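Local coordinates for stress-induced protein 1 (Caenorhabditis elegans, PDB 4YE0) that probably acts as a small heat shock protein chaperone that binds unfolded proteins, its activity being regulated by pH-dependent conformational changes, at residues K12-L17 and Q79-A84; V29-H34 and F59-D64; T37-H42 and S54-F59. All blocks are in the same frame, centred on the assembly; numbering follows the deposited sequence.

Contact 1: K12-L17 and Q79-A84; sequences KFCVKL and QMTIDA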
ATOM      1  N   LYS A  12      19.540   9.037  20.605  1.00 67.20           N
ATOM      2  CA  LYS A  12      19.342   8.494  19.268  1.00 66.20           C
ATOM      3  C   LYS A  12      18.067   9.021  18.632  1.00 60.95           C
ATOM      4  O   LYS A  12      17.203   9.583  19.304  1.00 62.76           O
ATOM      5  CB  LYS A  12      19.265   6.964  19.320  1.00 72.89           C
ATOM      6  CG  LYS A  12      20.516   6.275  19.846  1.00 79.44           C
ATOM      7  CD  LYS A  12      20.509   4.781  19.537  1.00 81.05           C
ATOM      8  CE  LYS A  12      21.155   4.468  18.191  1.00 77.79           C
ATOM      9  NZ  LYS A  12      22.647   4.453  18.268  1.00 70.07           N
ATOM     10  N   PHE A  13      17.977   8.836  17.321  1.00 56.74           N
ATOM     11  CA  PHE A  13      16.744   9.033  16.576  1.00 55.00           C
ATOM     12  C   PHE A  13      16.375   7.677  15.998  1.00 57.30           C
ATOM     13  O   PHE A  13      17.250   6.925  15.573  1.00 57.87           O
ATOM     14  CB  PHE A  13      16.954  10.046  15.453  1.00 45.97           C
ATOM     15  CG  PHE A  13      15.709  10.348  14.672  1.00 54.07           C
ATOM     16  CD1 PHE A  13      14.776  11.252  15.157  1.00 52.20           C
ATOM     17  CD2 PHE A  13      15.472   9.732  13.449  1.00 54.35           C
ATOM     18  CE1 PHE A  13      13.626  11.534  14.441  1.00 53.20           C
ATOM     19  CE2 PHE A  13      14.324  10.012  12.729  1.00 53.99           C
ATOM     20  CZ  PHE A  13      13.400  10.915  13.225  1.00 54.08           C
ATOM     21  N   CYS A  14      15.089   7.354  15.997  1.00 60.20           N
ATOM     22  CA  CYS A  14      14.648   6.071  15.472  1.00 59.17           C
ATOM     23  C   CYS A  14      13.273   6.191  14.842  1.00 57.97           C
ATOM     24  O   CYS A  14      12.389   6.855  15.377  1.00 60.72           O
ATOM     25  CB  CYS A  14      14.633   5.013  16.575  1.00 61.86           C
ATOM     26  SG  CYS A  14      14.943   3.337  15.973  1.00 73.86           S
ATOM     27  N   VAL A  15      13.117   5.562  13.686  1.00 58.62           N
ATOM     28  CA  VAL A  15      11.828   5.441  13.035  1.00 53.74           C
ATOM     29  C   VAL A  15      11.619   3.961  12.734  1.00 53.76           C
ATOM     30  O   VAL A  15      12.581   3.241  12.465  1.00 50.32           O
ATOM     31  CB  VAL A  15      11.779   6.279  11.744  1.00 57.47           C
ATOM     32  CG1 VAL A  15      10.544   5.947  10.928  1.00 60.19           C
ATOM     33  CG2 VAL A  15      11.797   7.760  12.083  1.00 60.25           C
ATOM     34  N   LYS A  16      10.370   3.509  12.804  1.00 54.04           N
ATOM     35  CA  LYS A  16      10.017   2.136  12.454  1.00 55.52           C
ATOM     36  C   LYS A  16       8.807   2.123  11.530  1.00 52.43           C
ATOM     37  O   LYS A  16       7.779   2.707  11.863  1.00 52.81           O
ATOM     38  CB  LYS A  16       9.722   1.321  13.711  1.00 58.30           C
ATOM     39  CG  LYS A  16      10.961   0.741  14.369  1.00 60.07           C
ATOM     40  CD  LYS A  16      10.599  -0.138  15.559  1.00 68.03           C
ATOM     41  CE  LYS A  16      11.755  -1.038  15.974  1.00 73.97           C
ATOM     42  NZ  LYS A  16      12.732  -0.329  16.847  1.00 80.30           N
ATOM     43  N   LEU A  17       8.939   1.459  10.382  1.00 50.66           N
ATOM     44  CA  LEU A  17       7.874   1.397   9.378  1.00 50.91           C
ATOM     45  C   LEU A  17       7.408  -0.035   9.150  1.00 49.10           C
ATOM     46  O   LEU A  17       8.195  -0.976   9.253  1.00 50.54           O
ATOM     47  CB  LEU A  17       8.352   1.938   8.023  1.00 52.58           C
ATOM     48  CG  LEU A  17       8.997   3.318   7.910  1.00 57.40           C
ATOM     49  CD1 LEU A  17       8.120   4.371   8.566  1.00 62.85           C
ATOM     50  CD2 LEU A  17      10.401   3.321   8.502  1.00 56.55           C
ATOM     51  N   GLN A  79       9.552  -5.367   9.227  1.00 57.31           N
ATOM     52  CA  GLN A  79       9.588  -4.066   9.877  1.00 59.27           C
ATOM     53  C   GLN A  79      10.925  -3.421   9.579  1.00 55.40           C
ATOM     54  O   GLN A  79      11.970  -3.993   9.879  1.00 56.08           O
ATOM     55  CB  GLN A  79       9.415  -4.200  11.388  1.00 67.88           C
ATOM     56  CG  GLN A  79       9.418  -2.866  12.128  1.00 75.46           C
ATOM     57  CD  GLN A  79       9.414  -3.037  13.634  1.00 80.97           C
ATOM     58  OE1 GLN A  79      10.340  -3.617  14.204  1.00 78.34           O
ATOM     59  NE2 GLN A  79       8.377  -2.525  14.291  1.00 84.42           N
ATOM     60  N   MET A  80      10.889  -2.232   8.986  1.00 51.22           N
ATOM     61  CA  MET A  80      12.104  -1.471   8.749  1.00 45.58           C
ATOM     62  C   MET A  80      12.361  -0.572   9.943  1.00 43.26           C
ATOM     63  O   MET A  80      11.443   0.071  10.450  1.00 44.24           O
ATOM     64  CB  MET A  80      11.981  -0.623   7.485  1.00 42.79           C
ATOM     65  CG  MET A  80      13.280   0.049   7.067  1.00 43.61           C
ATOM     66  SD  MET A  80      13.131   0.852   5.459  1.00 48.05           S
ATOM     67  CE  MET A  80      12.055   2.175   5.923  1.00 43.32           C
ATOM     68  N   THR A  81      13.606  -0.528  10.398  1.00 42.31           N
ATOM     69  CA  THR A  81      13.993   0.480  11.368  1.00 45.79           C
ATOM     70  C   THR A  81      15.177   1.281  10.842  1.00 41.94           C
ATOM     71  O   THR A  81      16.142   0.732  10.302  1.00 37.05           O
ATOM     72  CB  THR A  81      14.260  -0.092  12.784  1.00 50.66           C
ATOM     73  OG1 THR A  81      14.714   0.961  13.647  1.00 57.02           O
ATOM     74  CG2 THR A  81      15.291  -1.186  12.764  1.00 51.80           C
ATOM     75  N   ILE A  82      15.055   2.595  10.971  1.00 40.64           N
ATOM     76  CA  ILE A  82      16.099   3.515  10.585  1.00 39.67           C
ATOM     77  C   ILE A  82      16.519   4.223  11.856  1.00 40.67           C
ATOM     78  O   ILE A  82      15.680   4.801  12.543  1.00 44.57           O
ATOM     79  CB  ILE A  82      15.587   4.543   9.561  1.00 40.13           C
ATOM     80  CG1 ILE A  82      15.098   3.827   8.296  1.00 41.07           C
ATOM     81  CG2 ILE A  82      16.687   5.543   9.232  1.00 40.17           C
ATOM     82  CD1 ILE A  82      14.331   4.712   7.335  1.00 46.04           C
ATOM     83  N   ASP A  83      17.807   4.172  12.179  1.00 40.40           N
ATOM     84  CA  ASP A  83      18.291   4.832  13.384  1.00 46.91           C
ATOM     85  C   ASP A  83      19.636   5.520  13.185  1.00 44.50           C
ATOM     86  O   ASP A  83      20.408   5.158  12.295  1.00 47.59           O
ATOM     87  CB  ASP A  83      18.353   3.842  14.558  1.00 54.07           C
ATOM     88  CG  ASP A  83      19.556   2.916  14.491  1.00 60.08           C
ATOM     89  OD1 ASP A  83      20.233   2.749  15.527  1.00 76.16           O
ATOM     90  OD2 ASP A  83      19.831   2.359  13.410  1.00 62.13           O
ATOM     91  N   ALA A  84      19.892   6.521  14.021  1.00 43.41           N
ATOM     92  CA  ALA A  84      21.152   7.257  14.004  1.00 43.05           C
ATOM     93  C   ALA A  84      21.421   7.872  15.379  1.00 41.59           C
ATOM     94  O   ALA A  84      20.483   8.229  16.090  1.00 45.61           O
ATOM     95  CB  ALA A  84      21.104   8.341  12.941  1.00 41.04           C
TER

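Contact 2: V29-H34 and F59-D64; sequences VNLEGH and FTLPKD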
ATOM      1  N   VAL A  29      15.511   3.909   0.177  1.00 30.15           N
ATOM      2  CA  VAL A  29      15.677   4.885   1.241  1.00 32.54           C
ATOM      3  C   VAL A  29      16.691   5.912   0.762  1.00 32.97           C
ATOM      4  O   VAL A  29      17.823   5.569   0.420  1.00 32.54           O
ATOM      5  CB  VAL A  29      16.154   4.243   2.557  1.00 30.74           C
ATOM      6  CG1 VAL A  29      16.304   5.314   3.631  1.00 29.95           C
ATOM      7  CG2 VAL A  29      15.171   3.173   3.004  1.00 28.02           C
ATOM      8  N   ASN A  30      16.265   7.169   0.730  1.00 32.48           N
ATOM      9  CA  ASN A  30      17.103   8.253   0.260  1.00 33.29           C
ATOM     10  C   ASN A  30      17.181   9.371   1.287  1.00 29.25           C
ATOM     11  O   ASN A  30      16.221   9.628   2.016  1.00 32.36           O
ATOM     12  CB  ASN A  30      16.571   8.784  -1.076  1.00 36.47           C
ATOM     13  CG  ASN A  30      16.731   7.782  -2.205  1.00 37.29           C
ATOM     14  OD1 ASN A  30      15.750   7.290  -2.758  1.00 47.34           O
ATOM     15  ND2 ASN A  30      17.971   7.470  -2.551  1.00 35.35           N
ATOM     16  N   LEU A  31      18.345  10.009   1.350  1.00 26.14           N
ATOM     17  CA  LEU A  31      18.564  11.179   2.179  1.00 28.99           C
ATOM     18  C   LEU A  31      18.950  12.364   1.297  1.00 32.55           C
ATOM     19  O   LEU A  31      19.795  12.242   0.410  1.00 29.47           O
ATOM     20  CB  LEU A  31      19.677  10.918   3.182  1.00 32.02           C
ATOM     21  CG  LEU A  31      20.023  12.051   4.145  1.00 33.00           C
ATOM     22  CD1 LEU A  31      18.810  12.439   4.977  1.00 34.37           C
ATOM     23  CD2 LEU A  31      21.166  11.611   5.044  1.00 34.86           C
ATOM     24  N   GLU A  32      18.331  13.507   1.568  1.00 32.93           N
ATOM     25  CA  GLU A  32      18.561  14.725   0.809  1.00 36.93           C
ATOM     26  C   GLU A  32      18.601  15.875   1.805  1.00 33.09           C
ATOM     27  O   GLU A  32      17.568  16.310   2.292  1.00 31.28           O
ATOM     28  CB  GLU A  32      17.432  14.897  -0.202  1.00 43.84           C
ATOM     29  CG  GLU A  32      17.771  15.746  -1.410  1.00 52.57           C
ATOM     30  CD  GLU A  32      16.594  15.880  -2.359  1.00 61.22           C
ATOM     31  OE1 GLU A  32      16.621  16.785  -3.217  1.00 64.11           O
ATOM     32  OE2 GLU A  32      15.635  15.086  -2.244  1.00 63.23           O
ATOM     33  N   GLY A  33      19.802  16.338   2.138  1.00 40.26           N
ATOM     34  CA  GLY A  33      19.977  17.229   3.286  1.00 46.72           C
ATOM     35  C   GLY A  33      19.534  16.500   4.547  1.00 47.56           C
ATOM     36  O   GLY A  33      20.077  15.449   4.882  1.00 53.51           O
ATOM     37  N   HIS A  34      18.527  17.042   5.227  1.00 46.78           N
ATOM     38  CA  HIS A  34      17.937  16.402   6.408  1.00 43.66           C
ATOM     39  C   HIS A  34      16.632  15.672   6.084  1.00 38.67           C
ATOM     40  O   HIS A  34      15.964  15.164   6.987  1.00 40.60           O
ATOM     41  CB  HIS A  34      17.680  17.446   7.502  1.00 47.18           C
ATOM     42  CG  HIS A  34      18.873  17.726   8.359  1.00 48.92           C
ATOM     43  ND1 HIS A  34      19.078  17.106   9.574  1.00 54.22           N
ATOM     44  CD2 HIS A  34      19.922  18.561   8.181  1.00 49.93           C
ATOM     45  CE1 HIS A  34      20.207  17.544  10.103  1.00 56.94           C
ATOM     46  NE2 HIS A  34      20.738  18.430   9.278  1.00 56.19           N
ATOM     47  N   PHE A  59      10.061  12.486   5.855  1.00 37.79           N
ATOM     48  CA  PHE A  59      10.131  13.376   7.010  1.00 41.56           C
ATOM     49  C   PHE A  59      11.490  14.039   7.135  1.00 39.01           C
ATOM     50  O   PHE A  59      12.476  13.606   6.531  1.00 41.39           O
ATOM     51  CB  PHE A  59       9.760  12.651   8.309  1.00 49.68           C
ATOM     52  CG  PHE A  59      10.218  11.230   8.362  1.00 53.20           C
ATOM     53  CD1 PHE A  59      11.481  10.914   8.828  1.00 58.36           C
ATOM     54  CD2 PHE A  59       9.380  10.204   7.950  1.00 61.50           C
ATOM     55  CE1 PHE A  59      11.904   9.599   8.878  1.00 59.56           C
ATOM     56  CE2 PHE A  59       9.795   8.887   7.997  1.00 62.64           C
ATOM     57  CZ  PHE A  59      11.061   8.584   8.461  1.00 61.52           C
ATOM     58  N   THR A  60      11.517  15.115   7.908  1.00 43.79           N
ATOM     59  CA  THR A  60      12.720  15.899   8.107  1.00 46.58           C
ATOM     60  C   THR A  60      13.331  15.490   9.434  1.00 46.00           C
ATOM     61  O   THR A  60      12.681  15.574  10.473  1.00 49.96           O
ATOM     62  CB  THR A  60      12.406  17.406   8.116  1.00 48.62           C
ATOM     63  OG1 THR A  60      11.755  17.768   6.890  1.00 55.25           O
ATOM     64  CG2 THR A  60      13.681  18.227   8.268  1.00 42.55           C
ATOM     65  N   LEU A  61      14.572  15.017   9.379  1.00 45.91           N
ATOM     66  CA  LEU A  61      15.333  14.672  10.574  1.00 42.44           C
ATOM     67  C   LEU A  61      15.664  15.933  11.359  1.00 47.10           C
ATOM     68  O   LEU A  61      15.859  16.999  10.766  1.00 49.88           O
ATOM     69  CB  LEU A  61      16.642  13.969  10.189  1.00 38.66           C
ATOM     70  CG  LEU A  61      16.659  12.459   9.909  1.00 39.74           C
ATOM     71  CD1 LEU A  61      15.278  11.825   9.815  1.00 42.35           C
ATOM     72  CD2 LEU A  61      17.470  12.169   8.654  1.00 40.79           C
ATOM     73  N   PRO A  62      15.717  15.823  12.698  1.00 46.29           N
ATOM     74  CA  PRO A  62      16.231  16.915  13.519  1.00 45.71           C
ATOM     75  C   PRO A  62      17.635  17.348  13.100  1.00 49.05           C
ATOM     76  O   PRO A  62      18.389  16.554  12.523  1.00 47.14           O
ATOM     77  CB  PRO A  62      16.261  16.317  14.925  1.00 44.13           C
ATOM     78  CG  PRO A  62      15.202  15.272  14.923  1.00 43.41           C
ATOM     79  CD  PRO A  62      15.075  14.771  13.509  1.00 44.76           C
ATOM     80  N   LYS A  63      17.972  18.599  13.405  1.00 53.30           N
ATOM     81  CA  LYS A  63      19.291  19.170  13.108  1.00 57.78           C
ATOM     82  C   LYS A  63      20.357  18.365  13.856  1.00 52.59           C
ATOM     83  O   LYS A  63      21.479  18.171  13.379  1.00 53.69           O
ATOM     84  CB  LYS A  63      19.344  20.642  13.548  1.00 65.63           C
ATOM     85  CG  LYS A  63      18.188  21.515  13.056  1.00 76.18           C
ATOM     86  CD  LYS A  63      18.088  22.820  13.834  1.00 89.26           C
ATOM     87  CE  LYS A  63      19.232  23.764  13.501  1.00 97.41           C
ATOM     88  NZ  LYS A  63      19.036  25.119  14.095  1.00105.03           N
ATOM     89  N   ASP A  64      19.950  17.901  15.034  1.00 50.63           N
ATOM     90  CA  ASP A  64      20.729  17.074  15.957  1.00 56.46           C
ATOM     91  C   ASP A  64      21.299  15.750  15.399  1.00 52.89           C
ATOM     92  O   ASP A  64      22.286  15.230  15.926  1.00 50.44           O
ATOM     93  CB  ASP A  64      19.803  16.744  17.144  1.00 63.43           C
ATOM     94  CG  ASP A  64      20.542  16.523  18.447  1.00 68.43           C
ATOM     95  OD1 ASP A  64      21.790  16.559  18.468  1.00 75.47           O
ATOM     96  OD2 ASP A  64      19.851  16.319  19.469  1.00 73.49           O
TER

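Contact 3: T37-H42 and S54-F59; sequences TIEGHH and SFTRQF. With SO4 (sulfate ion), chain C; SO4 (sulfate ion), chain D.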
ATOM      1  N   THR A  37      13.481  10.049   2.796  1.00 23.64           N
ATOM      2  CA  THR A  37      12.409   9.543   1.952  1.00 27.80           C
ATOM      3  C   THR A  37      12.474   8.022   1.860  1.00 31.81           C
ATOM      4  O   THR A  37      13.498   7.473   1.460  1.00 31.93           O
ATOM      5  CB  THR A  37      12.538  10.130   0.531  1.00 31.60           C
ATOM      6  OG1 THR A  37      12.512  11.562   0.605  1.00 36.70           O
ATOM      7  CG2 THR A  37      11.407   9.659  -0.366  1.00 37.73           C
ATOM      8  N   ILE A  38      11.384   7.351   2.231  1.00 36.31           N
ATOM      9  CA  ILE A  38      11.265   5.905   2.072  1.00 37.28           C
ATOM     10  C   ILE A  38      10.177   5.604   1.054  1.00 33.69           C
ATOM     11  O   ILE A  38       9.043   6.062   1.199  1.00 39.27           O
ATOM     12  CB  ILE A  38      10.901   5.201   3.393  1.00 40.75           C
ATOM     13  CG1 ILE A  38      11.910   5.557   4.489  1.00 43.58           C
ATOM     14  CG2 ILE A  38      10.825   3.695   3.183  1.00 40.94           C
ATOM     15  CD1 ILE A  38      11.513   6.749   5.330  1.00 43.76           C
ATOM     16  N   GLU A  39      10.527   4.814   0.042  1.00 30.58           N
ATOM     17  CA  GLU A  39       9.627   4.490  -1.059  1.00 34.05           C
ATOM     18  C   GLU A  39       9.541   2.990  -1.288  1.00 35.50           C
ATOM     19  O   GLU A  39      10.538   2.277  -1.184  1.00 37.65           O
ATOM     20  CB  GLU A  39      10.112   5.147  -2.355  1.00 39.02           C
ATOM     21  CG  GLU A  39       9.760   6.616  -2.470  1.00 48.21           C
ATOM     22  CD  GLU A  39      10.190   7.220  -3.795  1.00 58.66           C
ATOM     23  OE1 GLU A  39      10.018   6.565  -4.846  1.00 61.84           O
ATOM     24  OE2 GLU A  39      10.694   8.362  -3.785  1.00 67.45           O
ATOM     25  N   GLY A  40       8.343   2.530  -1.623  1.00 37.57           N
ATOM     26  CA  GLY A  40       8.114   1.148  -2.017  1.00 39.83           C
ATOM     27  C   GLY A  40       7.308   1.119  -3.299  1.00 40.23           C
ATOM     28  O   GLY A  40       6.328   1.852  -3.430  1.00 38.40           O
ATOM     29  N   HIS A  41       7.729   0.298  -4.255  1.00 40.50           N
ATOM     30  CA  HIS A  41       6.965   0.102  -5.480  1.00 44.59           C
ATOM     31  C   HIS A  41       6.928  -1.369  -5.865  1.00 47.26           C
ATOM     32  O   HIS A  41       7.966  -1.986  -6.118  1.00 47.07           O
ATOM     33  CB  HIS A  41       7.523   0.934  -6.635  1.00 49.81           C
ATOM     34  CG  HIS A  41       6.669   0.892  -7.866  1.00 60.63           C
ATOM     35  ND1 HIS A  41       7.191   0.842  -9.141  1.00 63.42           N
ATOM     36  CD2 HIS A  41       5.323   0.864  -8.013  1.00 65.47           C
ATOM     37  CE1 HIS A  41       6.205   0.802 -10.018  1.00 62.87           C
ATOM     38  NE2 HIS A  41       5.060   0.814  -9.360  1.00 66.50           N
ATOM     39  N   HIS A  42       5.722  -1.922  -5.891  1.00 46.72           N
ATOM     40  CA  HIS A  42       5.500  -3.278  -6.358  1.00 44.93           C
ATOM     41  C   HIS A  42       4.576  -3.225  -7.569  1.00 49.55           C
ATOM     42  O   HIS A  42       3.531  -2.575  -7.531  1.00 47.99           O
ATOM     43  CB  HIS A  42       4.889  -4.127  -5.248  1.00 41.28           C
ATOM     44  CG  HIS A  42       4.315  -5.419  -5.731  1.00 47.10           C
ATOM     45  ND1 HIS A  42       5.083  -6.545  -5.935  1.00 51.88           N
ATOM     46  CD2 HIS A  42       3.049  -5.760  -6.066  1.00 51.04           C
ATOM     47  CE1 HIS A  42       4.314  -7.526  -6.369  1.00 52.22           C
ATOM     48  NE2 HIS A  42       3.075  -7.076  -6.458  1.00 53.78           N
ATOM     49  N   SER A  54       2.214   0.937  -4.001  1.00 41.54           N
ATOM     50  CA  SER A  54       3.169   2.019  -3.863  1.00 43.31           C
ATOM     51  C   SER A  54       2.986   2.717  -2.537  1.00 41.52           C
ATOM     52  O   SER A  54       1.875   2.776  -2.002  1.00 44.20           O
ATOM     53  CB  SER A  54       2.973   3.046  -4.979  1.00 49.83           C
ATOM     54  OG  SER A  54       3.536   2.601  -6.194  1.00 58.03           O
ATOM     55  N   PHE A  55       4.082   3.245  -2.009  1.00 41.85           N
ATOM     56  CA  PHE A  55       4.006   4.216  -0.932  1.00 42.11           C
ATOM     57  C   PHE A  55       5.252   5.086  -0.929  1.00 41.62           C
ATOM     58  O   PHE A  55       6.313   4.683  -1.412  1.00 41.45           O
ATOM     59  CB  PHE A  55       3.782   3.544   0.434  1.00 41.59           C
ATOM     60  CG  PHE A  55       5.047   3.133   1.135  1.00 45.69           C
ATOM     61  CD1 PHE A  55       5.567   1.856   0.967  1.00 43.64           C
ATOM     62  CD2 PHE A  55       5.710   4.017   1.981  1.00 48.11           C
ATOM     63  CE1 PHE A  55       6.729   1.473   1.617  1.00 44.55           C
ATOM     64  CE2 PHE A  55       6.873   3.639   2.631  1.00 48.74           C
ATOM     65  CZ  PHE A  55       7.383   2.364   2.450  1.00 45.04           C
ATOM     66  N   THR A  56       5.095   6.294  -0.408  1.00 42.58           N
ATOM     67  CA  THR A  56       6.200   7.206  -0.206  1.00 41.35           C
ATOM     68  C   THR A  56       6.001   7.859   1.151  1.00 42.26           C
ATOM     69  O   THR A  56       4.956   8.452   1.415  1.00 47.95           O
ATOM     70  CB  THR A  56       6.257   8.275  -1.311  1.00 43.02           C
ATOM     71  OG1 THR A  56       6.228   7.638  -2.591  1.00 41.93           O
ATOM     72  CG2 THR A  56       7.529   9.118  -1.195  1.00 40.76           C
ATOM     73  N   ARG A  57       6.996   7.718   2.019  1.00 42.33           N
ATOM     74  CA  ARG A  57       6.973   8.331   3.339  1.00 42.41           C
ATOM     75  C   ARG A  57       8.172   9.251   3.426  1.00 39.57           C
ATOM     76  O   ARG A  57       9.291   8.858   3.098  1.00 36.84           O
ATOM     77  CB  ARG A  57       7.049   7.263   4.426  1.00 48.18           C
ATOM     78  CG  ARG A  57       7.087   7.797   5.852  1.00 55.43           C
ATOM     79  CD  ARG A  57       5.711   8.166   6.384  1.00 61.99           C
ATOM     80  NE  ARG A  57       4.783   7.037   6.377  1.00 68.01           N
ATOM     81  CZ  ARG A  57       3.530   7.087   6.824  1.00 72.29           C
ATOM     82  NH1 ARG A  57       2.764   6.004   6.765  1.00 79.04           N
ATOM     83  NH2 ARG A  57       3.032   8.206   7.336  1.00 72.98           N
ATOM     84  N   GLN A  58       7.936  10.480   3.862  1.00 39.14           N
ATOM     85  CA  GLN A  58       8.997  11.462   3.942  1.00 38.94           C
ATOM     86  C   GLN A  58       8.909  12.237   5.242  1.00 38.20           C
ATOM     87  O   GLN A  58       7.820  12.588   5.689  1.00 45.60           O
ATOM     88  CB  GLN A  58       8.911  12.403   2.745  1.00 40.69           C
ATOM     89  CG  GLN A  58      10.003  13.451   2.688  1.00 44.74           C
ATOM     90  CD  GLN A  58       9.934  14.261   1.411  1.00 54.52           C
ATOM     91  OE1 GLN A  58      10.239  13.757   0.331  1.00 49.96           O
ATOM     92  NE2 GLN A  58       9.519  15.520   1.524  1.00 63.18           N
ATOM     93  N   PHE A  59      10.061  12.486   5.855  1.00 37.79           N
ATOM     94  CA  PHE A  59      10.131  13.376   7.010  1.00 41.56           C
ATOM     95  C   PHE A  59      11.490  14.039   7.135  1.00 39.01           C
ATOM     96  O   PHE A  59      12.476  13.606   6.531  1.00 41.39           O
ATOM     97  CB  PHE A  59       9.760  12.651   8.309  1.00 49.68           C
ATOM     98  CG  PHE A  59      10.218  11.230   8.362  1.00 53.20           C
ATOM     99  CD1 PHE A  59      11.481  10.914   8.828  1.00 58.36           C
ATOM    100  CD2 PHE A  59       9.380  10.204   7.950  1.00 61.50           C
ATOM    101  CE1 PHE A  59      11.904   9.599   8.878  1.00 59.56           C
ATOM    102  CE2 PHE A  59       9.795   8.887   7.997  1.00 62.64           C
ATOM    103  CZ  PHE A  59      11.061   8.584   8.461  1.00 61.52           C
TER
HETATM  104  S   SO4 C 901       0.383  -9.124  -5.732  1.00 66.01           S
HETATM  105  O1  SO4 C 901       1.664  -9.869  -5.699  1.00 74.25           O
HETATM  106  O2  SO4 C 901       0.634  -7.755  -6.228  1.00 67.89           O
HETATM  107  O3  SO4 C 901      -0.201  -9.056  -4.372  1.00 65.14           O
HETATM  108  O4  SO4 C 901      -0.561  -9.806  -6.646  1.00 55.51           O
HETATM  109  S   SO4 D 201      -0.787   8.114   7.012  1.00 79.90           S
HETATM  110  O1  SO4 D 201       0.324   8.563   7.879  1.00 73.52           O
HETATM  111  O2  SO4 D 201      -1.969   8.980   7.234  1.00 86.48           O
HETATM  112  O3  SO4 D 201      -1.130   6.710   7.336  1.00 80.31           O
HETATM  113  O4  SO4 D 201      -0.379   8.208   5.595  1.00 71.15           O

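Contact 1: K12-L17 and Q79-A84
L17 and M80 meet on the buried face of an antiparallel strand pair, their side chains lying alongside each other. CD2 of L17 is 3.3 Å from CE of M80, tighter than usual for two carbons. M80 runs extended as far as SD and then turns (chi3 70°), which brings its terminal methyl to the leucine. F13, V15, I82 and A84 line the same face. From the facing sheet, I38 of strand 35-45 packs on M80 and I82, and L36 on I82.

Between the strands six backbone bonds alternate in direction. The straightest is F13 N to A84 O (2.9 Å, 170°), and the most bent is M80 N to L17 O (3.0 Å, 148°), at the far end of the ladder.

The face of C14, K16, T81 and D83 is looser and partly open to solvent. SG of C14 lies 3.3 Å from OG1 of T81, whose hydroxyl also makes a weak bond to V15 O. The chain of K16 brings its CD to 3.5 Å from NE2 of Q79. At the strand end K12 points the same way as D83, but K12 NZ stays 4.0 Å from OD1 of D83, beyond a salt bridge. The chemistry therefore implies cohesion from main-chain bonds and the apolar face, the charged fringe probably adding only weak attraction.

Contact 2: V29-H34 and F59-D64
L31 makes the first contact along 29-34, reaching L61 with one methyl: its CD1 lies 3.9 Å from CD2 of L61, where the two side chains cross at a slant. CG of L31 stands opposite the backbone N across CA-CB (chi1 -179°), which carries the branch to the leucine although CB itself does not point there. L67 touches both side chains and extends this small apolar patch.

After E32 the chain turns back. G33 has phi/psi of 61/-119°, as expected at the first central position of a type II' turn, and H34 is near the usual values for the second.

H34 contributes about half of the buried surface, 123 of 248 Å². Its carbonyl O receives the N-H of L61 at 2.8 Å, a nearly straight bond. CA of T60 adds a C-H contact to the same oxygen at 3.5 Å. The imidazole lies beside the backbone that leaves the strand: ND1 comes to 3.1 Å from O of P62, which lies at the ring edge, while CE1 is 3.5 Å from CA of K63. H34 CB also approaches CG2 of T60 at 4.1 Å. A crystal neighbour touches H34 too, so its ring position may partly reflect the lattice. From the facing sheet, F13 of strand 12-18 packs on L61 and P62.

The geometry is that of a two-residue beta hairpin, linking strands 27-32 and 35-45, whose turn carries the pairing with strand 49-60 one step past its end, within the immunoglobulin-like sandwich of the alpha-crystallin domain.

Contact 3: T37-H42 and S54-F59
I38 and R57 form a closely bonded backbone pair: I38 N reaches R57 O at 2.7 Å (171°), and R57 N returns to I38 O at 2.8 Å (173°). Two residues along, G40 N bonds F55 O at 3.0 Å, with F55 N reciprocating to G40 O, in regular antiparallel register.

The side chain of R57 leads away from this ladder. Its NH2 hydrogen-bonds O1 of a sulfate at 2.8 Å, the oxygen lying at the guanidinium edge and in its plane, while NH1 bonds the carbonyl of G1, evidently a leftover of the construct. H42 NE2 lies too close to an oxygen of a second sulfate for that bond to be trusted, and E26 takes its ND1. One sulfate is also bonded by S51 and R53 of this chain, the other by S51 and R53 of the second subunit; both probably come from the crystallisation liquor.

Packing starts at G40. Its N sits 3.7 Å above one face of the F55 ring, towards the rim, and the glycine has no side chain to hold the ring off. F55 achieves this with CG lodged between its own N and carbonyl carbon (chi1 88°). I38 bridges two rings on the same face: CG2 is 3.8 Å from CZ of F55, and CD1 is 3.7 Å from CZ of F59. Over the other face E39 and T56 run alongside each other, CG of E39 being 3.6 Å from CG2 of T56.

Strand 27-32 bonds the outer side of 37-42 through N30 and K28. F22 meets F55 edge to face, and I38 faces strand 79-85 of the other sheet. Residues 54-58 pair antiparallel with a strand of the second subunit, so this hairpin carries the sheet across the dimer interface.

The three contacts divide between the two facing sheets of the alpha-crystallin domain. Contact 1 joins neighbouring strands of one; contacts 2 and 3 belong to the other, where strand 49-60 serves both and F59 is common to them. Their centres lie about 12 Å (1 and 2), 15 Å (1 and 3) and 14 Å (2 and 3) apart. Along the chain, contact 3 lies between the segments of contact 2, overlapping the second at F59, and both fall between those of contact 1. Packing closes the sandwich: V15 meets F59, and M80 meets V29. The dimer-forming strand is thus backed by the core that contact 1 lines.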